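Local atomic coordinates of xylosidase (PDB entry 6XN2), a protein that probably hydrolyses beta-linked xylose units of xylo-oligosaccharides, as a calcium-containing glycoside hydrolase of family 43. Residues Y63-L68 against M117-A122. Sequence-based numbering, arbitrary orientation.
Sequences YPSHDL and MWAPDA. With XYP (beta-D-xylopyranose), chain E.
Tyr-63, Ser-65, Pro-120 and Ala-122 make a buried side-chain contact between two neighbouring antiparallel sheets, strand 59-67 in one and the approach to strand 121-125 in the other. The touching parts, 63-65 and 117-122, run nearly antiparallel, 167° apart, but no direct hydrogen bond joins them. At one end the methyl of Ala-122 sits over the centre of the Tyr-63 ring, a CH-pi contact with CB 3.5 Å from the centroid and 11° off the normal. The Tyr-63 hydroxyl reaches beyond it and hydrogen-bonds to the carbonyl of Pro-152. Next along, the Pro-120 ring lies against the backbone: its CG lies 3.7 Å from the O of Tyr-63 and equally far from that of Pro-64. These sheets are adjacent blades of the five-bladed beta-propeller known from family 43, and toward the sugar the contact becomes part of the substrate pocket. With OG beside its own backbone N (chi1 -59°), Ser-65 comes 3.1 Å from the N of Ala-119, too poorly angled to bond. OG is instead hydrogen-bonded to Asp-50, which also grips the xylose, while the Ala-119 N-H hydrogen-bonds to the sugar, its N 3.3 Å from xylose O3. Beside it, the Trp-118 indole offers a face to the sugar ring, with xylose C4 3.6 Å above the plane toward the rim; a hydrogen bond from NE1 to the Phe-81 carbonyl helps fix the indole's rotation. One water spans the gap farther on, accepting from the His-66 N at 2.8 Å and donating to the Met-117 O at the same distance.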
# COMPACT_ATOMS: atom_id res chain seq x y z
N TYR A 63 8.51 -0.45 -5.53
CA TYR A 63 7.82 0.67 -6.16
C TYR A 63 7.22 1.54 -5.07
O TYR A 63 6.11 1.28 -4.59
CB TYR A 63 6.75 0.16 -7.14
CG TYR A 63 7.33 -0.74 -8.21
CD1 TYR A 63 7.55 -2.09 -7.98
CD2 TYR A 63 7.69 -0.23 -9.46
CE1 TYR A 63 8.10 -2.92 -8.96
CE2 TYR A 63 8.24 -1.05 -10.44
CZ TYR A 63 8.45 -2.38 -10.19
OH TYR A 63 9.00 -3.20 -11.16
N PRO A 64 7.97 2.56 -4.64
CA PRO A 64 7.51 3.46 -3.59
C PRO A 64 7.02 4.80 -4.15
O PRO A 64 7.21 5.06 -5.35
CB PRO A 64 8.76 3.65 -2.73
CG PRO A 64 9.88 3.62 -3.76
CD PRO A 64 9.41 2.75 -4.92
N SER A 65 6.38 5.62 -3.31
CA SER A 65 6.14 7.02 -3.64
C SER A 65 7.43 7.80 -3.45
O SER A 65 8.36 7.32 -2.81
CB SER A 65 5.05 7.62 -2.76
OG SER A 65 3.84 6.91 -2.93
N HIS A 66 7.47 9.01 -4.00
CA HIS A 66 8.67 9.88 -3.89
C HIS A 66 8.28 11.21 -3.27
O HIS A 66 7.80 12.02 -3.97
CB HIS A 66 9.32 10.11 -5.26
CG HIS A 66 10.52 10.98 -5.17
ND1 HIS A 66 11.12 11.52 -6.25
CD2 HIS A 66 11.24 11.39 -4.11
CE1 HIS A 66 12.14 12.24 -5.88
NE2 HIS A 66 12.23 12.18 -4.59
N ASP A 67 8.45 11.34 -1.97
CA ASP A 67 8.12 12.54 -1.25
C ASP A 67 9.06 13.63 -1.62
O ASP A 67 10.22 13.42 -1.66
CB ASP A 67 8.24 12.30 0.25
CG ASP A 67 7.17 11.44 0.80
OD1 ASP A 67 6.13 11.33 0.19
OD2 ASP A 67 7.35 10.89 1.87
N LEU A 68 8.54 14.81 -1.84
CA LEU A 68 9.36 15.93 -2.24
C LEU A 68 9.49 17.00 -1.17
O LEU A 68 8.53 17.39 -0.60
CB LEU A 68 8.79 16.56 -3.49
CG LEU A 68 8.79 15.71 -4.72
CD1 LEU A 68 8.06 16.39 -5.84
CD2 LEU A 68 10.19 15.36 -5.11
N MET A 117 0.88 12.20 -7.13
CA MET A 117 1.20 10.84 -7.52
C MET A 117 1.48 10.04 -6.25
O MET A 117 2.60 10.07 -5.72
CB MET A 117 2.39 10.83 -8.46
CG MET A 117 2.16 11.65 -9.73
SD MET A 117 1.29 10.67 -10.97
CE MET A 117 2.68 9.93 -11.84
N TRP A 118 0.46 9.37 -5.74
CA TRP A 118 0.52 8.64 -4.49
C TRP A 118 0.90 7.17 -4.57
O TRP A 118 1.28 6.72 -5.58
CB TRP A 118 -0.77 8.89 -3.70
CG TRP A 118 -0.87 10.29 -3.14
CD1 TRP A 118 -0.07 11.32 -3.39
CD2 TRP A 118 -1.84 10.77 -2.21
NE1 TRP A 118 -0.45 12.42 -2.69
CE2 TRP A 118 -1.54 12.10 -1.96
CE3 TRP A 118 -2.92 10.20 -1.56
CZ2 TRP A 118 -2.28 12.87 -1.09
CZ3 TRP A 118 -3.64 10.96 -0.72
CH2 TRP A 118 -3.33 12.27 -0.48
N ALA A 119 0.80 6.46 -3.46
CA ALA A 119 1.17 5.06 -3.33
C ALA A 119 0.92 4.12 -4.50
O ALA A 119 -0.15 3.72 -4.70
CB ALA A 119 0.55 4.50 -2.10
N PRO A 120 1.97 3.70 -5.19
CA PRO A 120 1.77 2.84 -6.35
C PRO A 120 2.06 1.38 -6.14
O PRO A 120 2.45 0.97 -5.10
CB PRO A 120 2.82 3.37 -7.30
CG PRO A 120 3.94 3.68 -6.40
CD PRO A 120 3.35 4.15 -5.11
N ASP A 121 1.85 0.60 -7.19
CA ASP A 121 2.18 -0.82 -7.14
C ASP A 121 2.51 -1.29 -8.55
O ASP A 121 2.35 -0.53 -9.51
CB ASP A 121 1.03 -1.64 -6.55
CG ASP A 121 1.48 -3.02 -6.07
OD1 ASP A 121 2.70 -3.27 -6.06
OD2 ASP A 121 0.62 -3.84 -5.70
N ALA A 122 2.96 -2.52 -8.68
CA ALA A 122 3.33 -3.03 -9.98
C ALA A 122 2.87 -4.46 -10.16
O ALA A 122 2.60 -5.16 -9.18
CB ALA A 122 4.84 -2.92 -10.19
O1 XYP E . -2.65 9.11 2.94
C1 XYP E . -1.41 8.64 2.46
C2 XYP E . -1.66 7.76 1.26
C3 XYP E . -0.43 7.54 0.44
C4 XYP E . 0.27 8.86 0.18
C5 XYP E . 0.55 9.54 1.48
O2 XYP E . -2.15 6.48 1.61
O3 XYP E . -0.95 7.00 -0.74
O4 XYP E . 1.49 8.63 -0.45
O5 XYP E . -0.64 9.78 2.17
O HOH W 1 5.38 9.67 -5.73